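PDB 2PLJ: lysine/ornithine decarboxylase from Vibrio vulnificus, which catalyses the decarboxylation of both lysine and ornithine, the latter to putrescine, probably with pyridoxal phosphate as cofactor. Local coordinates for residues V147-F159 and V196-K209. Sequence-based numbering, arbitrary orientation.
Sequences VFVVDNLNELEKF and VIIETAKEWNIRIK
Helix 153-157 runs beside helix segment 196-203, with Leu153 facing Ile197 and Leu156 facing Ala201. The axes of these two segments are nearly parallel, 10.5 Å apart and inclined by 23°, and no hydrogen bond crosses between them. Asn152 caps the shorter helix, its OD1 accepting from Glu155 N, while a Schellman motif with Asn205 as C-prime residue closes the longer one and turns the chain into strand 207-212.

Leu156 reaches across to both Trp204, just beyond the helix end, and Ile206. With CG anti to the backbone N (chi1 -177°), it sends CD2 to Trp204 CZ3 at 3.6 Å and CD1 to Ile206 CD1 at 4.0 Å. Thr200 CG2 sits 3.4 Å above the centre of one face of the indole, Leu156 CD2 and Glu157 CA approach the ring obliquely, and Leu153 O lies at its edge. Thr200 OG1 donates to Val196 O, 2.8 Å away, which fixes the rotamer that lays CG2 over the ring. The Leu153 and Thr200 side chains cross at about a right angle, CD2 against OG1 and CB. Ile197 drives CD1 against the backbone where strand gives way to helix, 3.6 Å from Asn152 N, a buried amide without a partner; Ile197 and Val150 slide past each other in opposite directions, CG2 by CG2. At the far end Val147 CG1 rests on Lys209 CD, 3.8 Å away, and the amine beyond pairs with Glu167.

The contact lies in the beta/alpha barrel, strand 167-171 running between parallel strands 147-150 and 207-212, its Leu168 touching Leu156 and Ile206, while helix 134-143 packs on Phe159 and the second subunit meets Asn154 and Lys158.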
# COMPACT_ATOMS: atom_id res chain seq x y z
N VAL A 147 25.84 13.60 7.79
CA VAL A 147 26.01 13.56 6.34
C VAL A 147 24.60 13.59 5.72
O VAL A 147 23.74 12.75 6.07
CB VAL A 147 26.75 12.28 5.86
CG1 VAL A 147 26.89 12.26 4.30
CG2 VAL A 147 28.15 12.17 6.50
N PHE A 148 24.38 14.54 4.81
CA PHE A 148 23.07 14.72 4.17
C PHE A 148 23.28 14.90 2.68
O PHE A 148 24.41 15.16 2.24
CB PHE A 148 22.34 15.95 4.71
CG PHE A 148 21.99 15.83 6.17
CD1 PHE A 148 20.78 15.23 6.56
CD2 PHE A 148 22.88 16.29 7.15
CE1 PHE A 148 20.45 15.07 7.90
CE2 PHE A 148 22.56 16.17 8.50
CZ PHE A 148 21.36 15.55 8.89
N VAL A 149 22.19 14.79 1.92
CA VAL A 149 22.26 14.93 0.46
C VAL A 149 21.51 16.19 0.06
O VAL A 149 20.43 16.50 0.62
CB VAL A 149 21.58 13.69 -0.23
CG1 VAL A 149 21.23 14.00 -1.73
CG2 VAL A 149 22.44 12.42 -0.08
N VAL A 150 22.04 16.90 -0.93
CA VAL A 150 21.31 17.97 -1.60
C VAL A 150 21.38 17.78 -3.10
O VAL A 150 22.37 17.24 -3.61
CB VAL A 150 21.80 19.38 -1.20
CG1 VAL A 150 21.61 19.58 0.31
CG2 VAL A 150 23.25 19.62 -1.63
N ASP A 151 20.35 18.22 -3.81
CA ASP A 151 20.40 18.25 -5.28
C ASP A 151 19.90 19.57 -5.87
O ASP A 151 19.67 19.68 -7.09
CB ASP A 151 19.67 17.03 -5.85
CG ASP A 151 18.13 17.14 -5.78
OD1 ASP A 151 17.59 18.19 -5.33
OD2 ASP A 151 17.48 16.16 -6.19
N ASN A 152 19.74 20.57 -5.02
CA ASN A 152 19.31 21.87 -5.49
C ASN A 152 19.63 22.98 -4.48
O ASN A 152 19.93 22.71 -3.30
CB ASN A 152 17.82 21.82 -5.91
CG ASN A 152 16.88 21.80 -4.72
OD1 ASN A 152 16.73 22.81 -4.03
ND2 ASN A 152 16.21 20.66 -4.49
N LEU A 153 19.58 24.22 -4.96
CA LEU A 153 19.98 25.37 -4.16
C LEU A 153 19.00 25.67 -3.02
O LEU A 153 19.42 26.18 -1.96
CB LEU A 153 20.20 26.60 -5.05
CG LEU A 153 21.48 26.54 -5.90
CD1 LEU A 153 21.55 27.70 -6.93
CD2 LEU A 153 22.76 26.54 -5.03
N ASN A 154 17.72 25.37 -3.23
CA ASN A 154 16.68 25.55 -2.22
C ASN A 154 17.00 24.66 -1.01
O ASN A 154 16.95 25.09 0.14
CB ASN A 154 15.32 25.21 -2.83
CG ASN A 154 14.16 25.28 -1.84
OD1 ASN A 154 13.94 24.35 -1.04
ND2 ASN A 154 13.35 26.34 -1.95
N GLU A 155 17.36 23.41 -1.29
CA GLU A 155 17.79 22.49 -0.25
C GLU A 155 19.09 22.95 0.43
O GLU A 155 19.21 22.92 1.66
CB GLU A 155 17.95 21.08 -0.81
CG GLU A 155 17.97 20.00 0.27
CD GLU A 155 16.56 19.74 0.87
OE1 GLU A 155 15.55 20.28 0.32
OE2 GLU A 155 16.49 19.00 1.88
N LEU A 156 20.07 23.36 -0.38
CA LEU A 156 21.34 23.83 0.18
C LEU A 156 21.12 24.93 1.23
O LEU A 156 21.76 24.93 2.29
CB LEU A 156 22.27 24.34 -0.95
CG LEU A 156 23.65 24.79 -0.46
CD1 LEU A 156 24.45 23.59 0.10
CD2 LEU A 156 24.40 25.56 -1.56
N GLU A 157 20.21 25.86 0.93
CA GLU A 157 19.91 26.99 1.83
C GLU A 157 19.50 26.51 3.22
O GLU A 157 19.81 27.18 4.23
CB GLU A 157 18.81 27.90 1.21
CG GLU A 157 18.52 29.21 1.97
CD GLU A 157 17.57 29.02 3.19
OE1 GLU A 157 16.96 27.94 3.37
OE2 GLU A 157 17.44 29.99 3.98
N LYS A 158 18.83 25.35 3.28
CA LYS A 158 18.36 24.76 4.54
C LYS A 158 19.51 24.45 5.50
O LYS A 158 19.27 24.24 6.70
CB LYS A 158 17.56 23.47 4.27
CG LYS A 158 16.38 23.72 3.38
CD LYS A 158 15.49 22.48 3.31
CE LYS A 158 14.33 22.72 2.34
NZ LYS A 158 13.67 21.42 2.00
N PHE A 159 20.73 24.37 4.96
CA PHE A 159 21.91 23.99 5.76
C PHE A 159 22.75 25.16 6.27
O PHE A 159 23.75 24.96 7.00
CB PHE A 159 22.79 22.98 5.00
CG PHE A 159 22.17 21.61 4.97
CD1 PHE A 159 22.24 20.80 6.10
CD2 PHE A 159 21.40 21.21 3.87
CE1 PHE A 159 21.61 19.54 6.11
CE2 PHE A 159 20.76 19.97 3.85
CZ PHE A 159 20.87 19.13 4.98
N VAL A 196 27.54 24.58 -9.65
CA VAL A 196 26.91 25.78 -9.07
C VAL A 196 26.60 25.56 -7.58
O VAL A 196 26.88 26.41 -6.74
CB VAL A 196 25.63 26.21 -9.84
CG1 VAL A 196 24.97 27.40 -9.18
CG2 VAL A 196 25.96 26.57 -11.31
N ILE A 197 26.07 24.38 -7.25
CA ILE A 197 25.81 24.06 -5.85
C ILE A 197 27.11 24.05 -5.02
O ILE A 197 27.16 24.58 -3.90
CB ILE A 197 25.06 22.70 -5.73
CG1 ILE A 197 23.62 22.85 -6.24
CG2 ILE A 197 25.05 22.22 -4.28
CD1 ILE A 197 22.90 21.52 -6.49
N ILE A 198 28.17 23.49 -5.60
CA ILE A 198 29.43 23.33 -4.88
C ILE A 198 30.10 24.72 -4.67
O ILE A 198 30.58 25.04 -3.57
CB ILE A 198 30.35 22.30 -5.56
CG1 ILE A 198 29.75 20.88 -5.44
CG2 ILE A 198 31.77 22.32 -4.95
CD1 ILE A 198 30.37 19.86 -6.34
N GLU A 199 30.08 25.54 -5.72
CA GLU A 199 30.57 26.91 -5.60
C GLU A 199 29.77 27.74 -4.57
O GLU A 199 30.36 28.53 -3.82
CB GLU A 199 30.61 27.60 -6.97
CG GLU A 199 31.63 28.72 -7.03
CD GLU A 199 31.92 29.19 -8.46
OE1 GLU A 199 31.80 28.37 -9.40
OE2 GLU A 199 32.27 30.38 -8.63
N THR A 200 28.44 27.55 -4.55
CA THR A 200 27.57 28.25 -3.60
C THR A 200 27.83 27.78 -2.16
O THR A 200 27.87 28.61 -1.23
CB THR A 200 26.07 28.16 -3.98
OG1 THR A 200 25.90 28.63 -5.32
CG2 THR A 200 25.21 29.01 -3.07
N ALA A 201 28.05 26.47 -1.98
CA ALA A 201 28.37 25.92 -0.66
C ALA A 201 29.66 26.57 -0.13
O ALA A 201 29.76 26.89 1.06
CB ALA A 201 28.52 24.40 -0.74
N LYS A 202 30.64 26.79 -1.00
CA LYS A 202 31.88 27.45 -0.56
C LYS A 202 31.60 28.89 -0.08
O LYS A 202 32.08 29.30 0.98
CB LYS A 202 32.96 27.47 -1.65
CG LYS A 202 34.30 28.01 -1.11
CD LYS A 202 35.30 28.27 -2.20
CE LYS A 202 36.64 28.74 -1.62
NZ LYS A 202 37.76 28.44 -2.56
N GLU A 203 30.79 29.62 -0.85
CA GLU A 203 30.39 30.99 -0.51
C GLU A 203 29.71 30.99 0.86
O GLU A 203 29.99 31.86 1.69
CB GLU A 203 29.45 31.57 -1.57
CG GLU A 203 30.15 31.93 -2.88
CD GLU A 203 29.18 32.14 -4.06
OE1 GLU A 203 27.95 32.16 -3.86
OE2 GLU A 203 29.69 32.29 -5.20
N TRP A 204 28.86 29.99 1.09
CA TRP A 204 28.07 29.89 2.32
C TRP A 204 28.78 29.16 3.47
O TRP A 204 28.18 28.93 4.52
CB TRP A 204 26.70 29.24 2.03
CG TRP A 204 25.81 30.07 1.12
CD1 TRP A 204 26.01 31.38 0.72
CD2 TRP A 204 24.59 29.65 0.52
NE1 TRP A 204 24.98 31.78 -0.10
CE2 TRP A 204 24.09 30.74 -0.23
CE3 TRP A 204 23.84 28.46 0.56
CZ2 TRP A 204 22.88 30.67 -0.95
CZ3 TRP A 204 22.64 28.38 -0.16
CH2 TRP A 204 22.17 29.49 -0.90
N ASN A 205 30.06 28.84 3.28
CA ASN A 205 30.84 28.05 4.24
C ASN A 205 30.16 26.74 4.68
O ASN A 205 30.12 26.42 5.87
CB ASN A 205 31.25 28.89 5.45
CG ASN A 205 32.12 30.05 5.07
OD1 ASN A 205 33.06 29.90 4.28
ND2 ASN A 205 31.82 31.23 5.62
N ILE A 206 29.65 26.01 3.70
CA ILE A 206 29.01 24.69 3.94
C ILE A 206 29.91 23.65 3.30
O ILE A 206 30.24 23.77 2.12
CB ILE A 206 27.58 24.61 3.35
CG1 ILE A 206 26.66 25.66 4.02
CG2 ILE A 206 27.03 23.13 3.43
CD1 ILE A 206 25.32 25.88 3.28
N ARG A 207 30.32 22.65 4.09
CA ARG A 207 31.24 21.61 3.62
C ARG A 207 30.55 20.65 2.66
O ARG A 207 29.45 20.15 2.94
CB ARG A 207 31.79 20.83 4.82
CG ARG A 207 32.61 19.58 4.42
CD ARG A 207 33.36 18.95 5.60
NE ARG A 207 33.80 17.59 5.25
CZ ARG A 207 34.89 17.32 4.52
NH1 ARG A 207 35.66 18.30 4.07
NH2 ARG A 207 35.20 16.05 4.24
N ILE A 208 31.22 20.39 1.54
CA ILE A 208 30.78 19.35 0.61
C ILE A 208 31.67 18.11 0.80
O ILE A 208 32.91 18.19 0.58
CB ILE A 208 30.81 19.83 -0.87
CG1 ILE A 208 29.91 21.08 -1.09
CG2 ILE A 208 30.44 18.68 -1.82
CD1 ILE A 208 28.45 20.91 -0.66
N LYS A 209 31.05 17.01 1.20
CA LYS A 209 31.71 15.71 1.38
C LYS A 209 32.04 15.10 0.01
O LYS A 209 33.11 14.53 -0.18
CB LYS A 209 30.81 14.75 2.16
CG LYS A 209 31.51 13.45 2.53
CD LYS A 209 30.61 12.54 3.36
CE LYS A 209 31.35 11.26 3.77
NZ LYS A 209 32.35 11.56 4.85